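Local coordinates for protein NAD(P)H-FMN oxidoreductase (Bacillus subtilis, PDB 5LVA) that binds flavin mononucleotide in a flavodoxin-like fold and probably reduces flavin or quinone-type acceptors with NAD(P)H, at residues Q38-E43 with V47-K52; Y85-A88 with T94-R97. All blocks are in the same frame, centred on the assembly; numbering follows the deposited sequence.

Interaction 1 of 2, residues Q38-E43 with V47-K52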
loop_
_atom_site.group_PDB
_atom_site.type_symbol
_atom_site.label_atom_id
_atom_site.label_comp_id
_atom_site.label_asym_id
_atom_site.label_seq_id
_atom_site.Cartn_x
_atom_site.Cartn_y
_atom_site.Cartn_z
ATOM N N GLN A 38 3.025 -6.122 12.931
ATOM C CA GLN A 38 2.485 -6.983 13.963
ATOM C C GLN A 38 2.922 -8.435 13.762
ATOM O O GLN A 38 3.346 -9.084 14.704
ATOM C CB GLN A 38 0.959 -6.870 13.983
ATOM C CG GLN A 38 0.205 -8.151 14.293
ATOM C CD GLN A 38 -0.158 -8.257 15.745
ATOM O OE1 GLN A 38 -0.631 -7.291 16.348
ATOM N NE2 GLN A 38 0.056 -9.432 16.324
ATOM N N GLU A 39 2.844 -8.940 12.537
ATOM C CA GLU A 39 3.186 -10.332 12.287
ATOM C C GLU A 39 4.672 -10.591 12.317
ATOM O O GLU A 39 5.105 -11.681 12.667
ATOM C CB GLU A 39 2.621 -10.792 10.950
ATOM C CG GLU A 39 1.131 -10.612 10.859
ATOM C CD GLU A 39 0.498 -11.519 9.836
ATOM O OE1 GLU A 39 1.210 -12.348 9.237
ATOM O OE2 GLU A 39 -0.720 -11.396 9.627
ATOM N N TYR A 40 5.468 -9.601 11.943
ATOM C CA TYR A 40 6.914 -9.767 11.976
ATOM C C TYR A 40 7.539 -8.680 12.820
ATOM O O TYR A 40 8.124 -7.747 12.286
ATOM C CB TYR A 40 7.511 -9.734 10.568
ATOM C CG TYR A 40 6.908 -10.720 9.594
ATOM C CD1 TYR A 40 7.070 -12.077 9.770
ATOM C CD2 TYR A 40 6.183 -10.285 8.494
ATOM C CE1 TYR A 40 6.532 -12.974 8.888
ATOM C CE2 TYR A 40 5.642 -11.180 7.604
ATOM C CZ TYR A 40 5.824 -12.524 7.811
ATOM O OH TYR A 40 5.303 -13.437 6.943
ATOM N N PRO A 41 7.413 -8.790 14.148
ATOM C CA PRO A 41 7.933 -7.760 15.046
ATOM C C PRO A 41 9.459 -7.660 15.017
ATOM O O PRO A 41 10.022 -6.617 15.322
ATOM C CB PRO A 41 7.436 -8.217 16.415
ATOM C CG PRO A 41 7.212 -9.676 16.260
ATOM C CD PRO A 41 6.730 -9.863 14.884
ATOM N N ASP A 42 10.127 -8.734 14.641
ATOM C CA ASP A 42 11.569 -8.680 14.538
ATOM C C ASP A 42 11.986 -8.531 13.082
ATOM O O ASP A 42 13.143 -8.732 12.739
ATOM C CB ASP A 42 12.200 -9.922 15.167
ATOM C CG ASP A 42 11.810 -11.202 14.457
ATOM O OD1 ASP A 42 10.800 -11.198 13.713
ATOM O OD2 ASP A 42 12.518 -12.214 14.647
ATOM N N GLU A 43 11.020 -8.170 12.242
ATOM C CA GLU A 43 11.215 -7.955 10.799
ATOM C C GLU A 43 11.768 -9.171 10.066
ATOM O O GLU A 43 12.317 -9.036 8.982
ATOM C CB GLU A 43 12.129 -6.751 10.557
ATOM C CG GLU A 43 11.461 -5.420 10.839
ATOM C CD GLU A 43 12.429 -4.264 10.837
ATOM O OE1 GLU A 43 13.630 -4.492 11.102
ATOM O OE2 GLU A 43 11.989 -3.121 10.598
ATOM N N VAL A 47 9.184 -15.542 3.699
ATOM C CA VAL A 47 9.121 -15.231 2.283
ATOM C C VAL A 47 8.080 -16.078 1.561
ATOM O O VAL A 47 7.250 -15.557 0.824
ATOM C CB VAL A 47 10.507 -15.401 1.629
ATOM C CG1 VAL A 47 10.419 -15.283 0.121
ATOM C CG2 VAL A 47 11.466 -14.363 2.188
ATOM N N GLU A 48 8.107 -17.377 1.807
ATOM C CA GLU A 48 7.209 -18.299 1.132
ATOM C C GLU A 48 5.762 -17.997 1.464
ATOM O O GLU A 48 4.896 -18.072 0.604
ATOM C CB GLU A 48 7.550 -19.747 1.495
ATOM C CG GLU A 48 6.735 -20.765 0.740
ATOM C CD GLU A 48 7.150 -22.180 1.024
ATOM O OE1 GLU A 48 7.740 -22.417 2.092
ATOM O OE2 GLU A 48 6.864 -23.063 0.197
ATOM N N LYS A 49 5.512 -17.651 2.718
ATOM C CA LYS A 49 4.179 -17.289 3.172
ATOM C C LYS A 49 3.650 -16.090 2.402
ATOM O O LYS A 49 2.526 -16.108 1.907
ATOM C CB LYS A 49 4.189 -16.982 4.671
ATOM C CG LYS A 49 2.812 -16.651 5.244
ATOM C CD LYS A 49 2.902 -16.166 6.681
ATOM C CE LYS A 49 1.574 -15.588 7.137
ATOM N NZ LYS A 49 1.681 -14.895 8.462
ATOM N N GLU A 50 4.479 -15.055 2.303
ATOM C CA GLU A 50 4.133 -13.841 1.583
ATOM C C GLU A 50 3.883 -14.119 0.109
ATOM O O GLU A 50 2.864 -13.713 -0.437
ATOM C CB GLU A 50 5.237 -12.806 1.735
ATOM C CG GLU A 50 5.595 -12.493 3.153
ATOM C CD GLU A 50 4.432 -11.962 3.938
ATOM O OE1 GLU A 50 3.688 -11.117 3.415
ATOM O OE2 GLU A 50 4.260 -12.401 5.086
ATOM N N GLN A 51 4.820 -14.810 -0.530
ATOM C CA GLN A 51 4.648 -15.227 -1.914
ATOM C C GLN A 51 3.332 -15.951 -2.128
ATOM O O GLN A 51 2.604 -15.636 -3.054
ATOM C CB GLN A 51 5.802 -16.121 -2.358
ATOM C CG GLN A 51 7.055 -15.352 -2.716
ATOM C CD GLN A 51 8.182 -16.249 -3.134
ATOM O OE1 GLN A 51 8.053 -17.471 -3.133
ATOM N NE2 GLN A 51 9.302 -15.655 -3.483
ATOM N N LYS A 52 3.025 -16.909 -1.261
ATOM C CA LYS A 52 1.827 -17.732 -1.408
ATOM C C LYS A 52 0.549 -16.931 -1.274
ATOM O O LYS A 52 -0.467 -17.266 -1.869
ATOM C CB LYS A 52 1.823 -18.852 -0.381
ATOM C CG LYS A 52 2.549 -20.105 -0.783
ATOM C CD LYS A 52 2.534 -21.074 0.391
ATOM C CE LYS A 52 2.323 -22.496 -0.059
ATOM N NZ LYS A 52 1.276 -22.573 -1.125
#
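E39 and Y40 reach K49 and E50 across a wide backbone gap: the CA atoms of E39 and E50 stand 11.3 Å apart. E39 ends the helix 36-39. Y40 is the first residue to leave helical backbone angles, and a type I turn follows from Y40 to E43. Residues 47-52 are the first six residues of helix 47-56. The backbones do not meet, so side chains span the distance from both directions.

K49 and E39 form a salt bridge, with K49 NZ 2.7 Å from E39 OE1. The lysine chain is fully extended. Its CG lies anti to the backbone N (chi1 -177°), which lays the chain alongside the tyrosine hydroxyl, CD being 3.6 Å from Y40 OH. The ammonium meets the carboxylate oxygen on its syn side, 24° out of the carboxylate plane, and the two chains cross at about a right angle.

Y40 and E50 approach from opposite directions. The Y40 hydroxyl points its hydrogen bond at E50 OE2, near the ring plane; the modelled distance is too short to be taken literally. The carboxylate plane is turned 72° from the ring. A bend in the E50 chain turns its end toward the tyrosine, although its CB does not point there.

R34 of the strand 31-35 forms salt bridges with both E39 and E50, and W78 also bonds E50. An alanine here has no ammonium group, and E39 would probably be left with R34 as its salt-bridge partner and a gap beside the Y40 hydroxyl.

Two acidic groups thus lie close together, with E39 OE1 5.2 Å from E50 OE2. Their repulsion is probably offset by K49 and R34. The buried E50 carboxylate is consistent with a charged network that ties the end of one helix to the start of the next.

Interaction 2 of 2, residues Y85-A88 with T94-R97; sequences YGWA and TALR
The W87 side chain reaches A95 with its CG anti to the backbone N (chi1 -177°), which brings the ring back over the 94-97 segment although its CB points away from it. L96 has CG anti to its own carbonyl carbon, and this sets its two methyls against the six-membered part of the indole.

The A95 methyl sits over one face of the indole, offset toward the rim. Its CB is 3.6 Å from the centroid of the five-membered ring, 25° off the ring normal, which makes a CH-pi contact. L96 packs on the six-membered ring, its CG over the same indole face as A95 CB. L96 CD2 is 3.6 Å from W87 CH2, and L96 CD1 is 3.7 Å from W87 CZ3. L96 CD1 also touches the A88 methyl, with A88 CB at 4.0 Å.

The backbone is joined as well. A95 N donates to W87 O at 3.0 Å, and the donor lies nearly on the line of the C=O bond (C=O...N angle 173°). A type I turn runs from T94 to R97 and is closed by R97 N to T94 O. Both segments lie in the loop that leads from helix 73-82 to strand 100-106, the last leg of the beta-alpha-beta crossover from strand 59-65 in the parallel sheet of the flavodoxin-like fold.

A water bridges the segments. It accepts from L96 N at 2.9 Å and lies 2.7 Å from A88 O, to which it can donate. The indole N-H of W87 is bonded to E55 of the helix 47-56. Q51 and C54 of that helix also pack on W87, and L96 touches C54.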
loop_
_atom_site.group_PDB
_atom_site.type_symbol
_atom_site.label_atom_id
_atom_site.label_comp_id
_atom_site.label_asym_id
_atom_site.label_seq_id
_atom_site.Cartn_x
_atom_site.Cartn_y
_atom_site.Cartn_z
ATOM N N TYR A 85 14.019 -13.722 -7.997
ATOM C CA TYR A 85 14.270 -14.292 -9.304
ATOM C C TYR A 85 13.560 -15.626 -9.419
ATOM O O TYR A 85 13.623 -16.432 -8.522
ATOM C CB TYR A 85 15.778 -14.463 -9.537
ATOM C CG TYR A 85 16.112 -14.941 -10.930
ATOM C CD1 TYR A 85 16.026 -16.286 -11.272
ATOM C CD2 TYR A 85 16.482 -14.041 -11.919
ATOM C CE1 TYR A 85 16.304 -16.717 -12.549
ATOM C CE2 TYR A 85 16.768 -14.463 -13.191
ATOM C CZ TYR A 85 16.680 -15.800 -13.501
ATOM O OH TYR A 85 16.973 -16.213 -14.779
ATOM N N GLY A 86 12.880 -15.863 -10.526
ATOM C CA GLY A 86 12.208 -17.131 -10.710
ATOM C C GLY A 86 10.824 -17.153 -10.100
ATOM O O GLY A 86 10.101 -18.137 -10.221
ATOM N N TRP A 87 10.447 -16.071 -9.433
ATOM C CA TRP A 87 9.101 -15.980 -8.901
ATOM C C TRP A 87 8.407 -14.724 -9.379
ATOM O O TRP A 87 7.326 -14.774 -9.949
ATOM C CB TRP A 87 9.094 -16.014 -7.368
ATOM C CG TRP A 87 7.683 -15.991 -6.839
ATOM C CD1 TRP A 87 6.784 -17.013 -6.869
ATOM C CD2 TRP A 87 7.007 -14.885 -6.229
ATOM N NE1 TRP A 87 5.602 -16.619 -6.312
ATOM C CE2 TRP A 87 5.711 -15.315 -5.917
ATOM C CE3 TRP A 87 7.372 -13.574 -5.923
ATOM C CZ2 TRP A 87 4.782 -14.481 -5.318
ATOM C CZ3 TRP A 87 6.454 -12.758 -5.326
ATOM C CH2 TRP A 87 5.176 -13.214 -5.023
ATOM N N ALA A 88 9.030 -13.589 -9.120
ATOM C CA ALA A 88 8.418 -12.326 -9.468
ATOM C C ALA A 88 8.969 -11.839 -10.802
ATOM O O ALA A 88 8.277 -11.194 -11.575
ATOM C CB ALA A 88 8.652 -11.309 -8.378
ATOM N N THR A 94 7.003 -15.425 -13.138
ATOM C CA THR A 94 5.792 -14.906 -13.741
ATOM C C THR A 94 4.560 -14.937 -12.801
ATOM O O THR A 94 3.438 -14.667 -13.223
ATOM C CB THR A 94 5.526 -15.688 -15.044
ATOM O OG1 THR A 94 4.733 -14.905 -15.940
ATOM C CG2 THR A 94 4.851 -17.028 -14.766
ATOM N N ALA A 95 4.792 -15.195 -11.515
ATOM C CA ALA A 95 3.707 -15.452 -10.564
ATOM C C ALA A 95 2.770 -14.268 -10.355
ATOM O O ALA A 95 1.604 -14.442 -9.999
ATOM C CB ALA A 95 4.281 -15.889 -9.220
ATOM N N LEU A 96 3.279 -13.065 -10.576
ATOM C CA LEU A 96 2.497 -11.867 -10.322
ATOM C C LEU A 96 1.999 -11.231 -11.605
ATOM O O LEU A 96 1.274 -10.240 -11.569
ATOM C CB LEU A 96 3.320 -10.850 -9.539
ATOM C CG LEU A 96 3.934 -11.362 -8.244
ATOM C CD1 LEU A 96 4.828 -10.316 -7.632
ATOM C CD2 LEU A 96 2.834 -11.761 -7.284
ATOM N N ARG A 97 2.386 -11.786 -12.744
ATOM C CA ARG A 97 2.036 -11.149 -13.996
ATOM C C ARG A 97 0.534 -11.182 -14.175
ATOM O O ARG A 97 -0.074 -12.236 -14.100
ATOM C CB ARG A 97 2.738 -11.826 -15.173
ATOM C CG ARG A 97 3.068 -10.864 -16.304
ATOM C CD ARG A 97 3.746 -11.565 -17.457
ATOM N NE ARG A 97 3.030 -12.773 -17.844
ATOM C CZ ARG A 97 3.484 -13.658 -18.726
ATOM N NH1 ARG A 97 4.658 -13.464 -19.312
ATOM N NH2 ARG A 97 2.767 -14.736 -19.020
HETATM O O HOH W 1 5.682 -11.923 -11.821
#

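How the interactions relate
From the N terminus, the chain runs through the strands 3-7 and 31-35 before reaching interaction 1. That contact closes the loop 40-46 between helices 36-39 and 47-56; three residues separate its segments. The chain then passes through the strand 59-65 and the helix 73-82. Interaction 2 closes a second loop, with five residues between its segments, ahead of the strand 100-106. The contacts are in series: neither encloses nor crosses the other. Their centres are 18 Å apart. They still touch through the helix 47-56, where Q51 O packs 3.3 Å from W87 CZ2. One helix therefore joins the helix-helix turn to the later crossover loop.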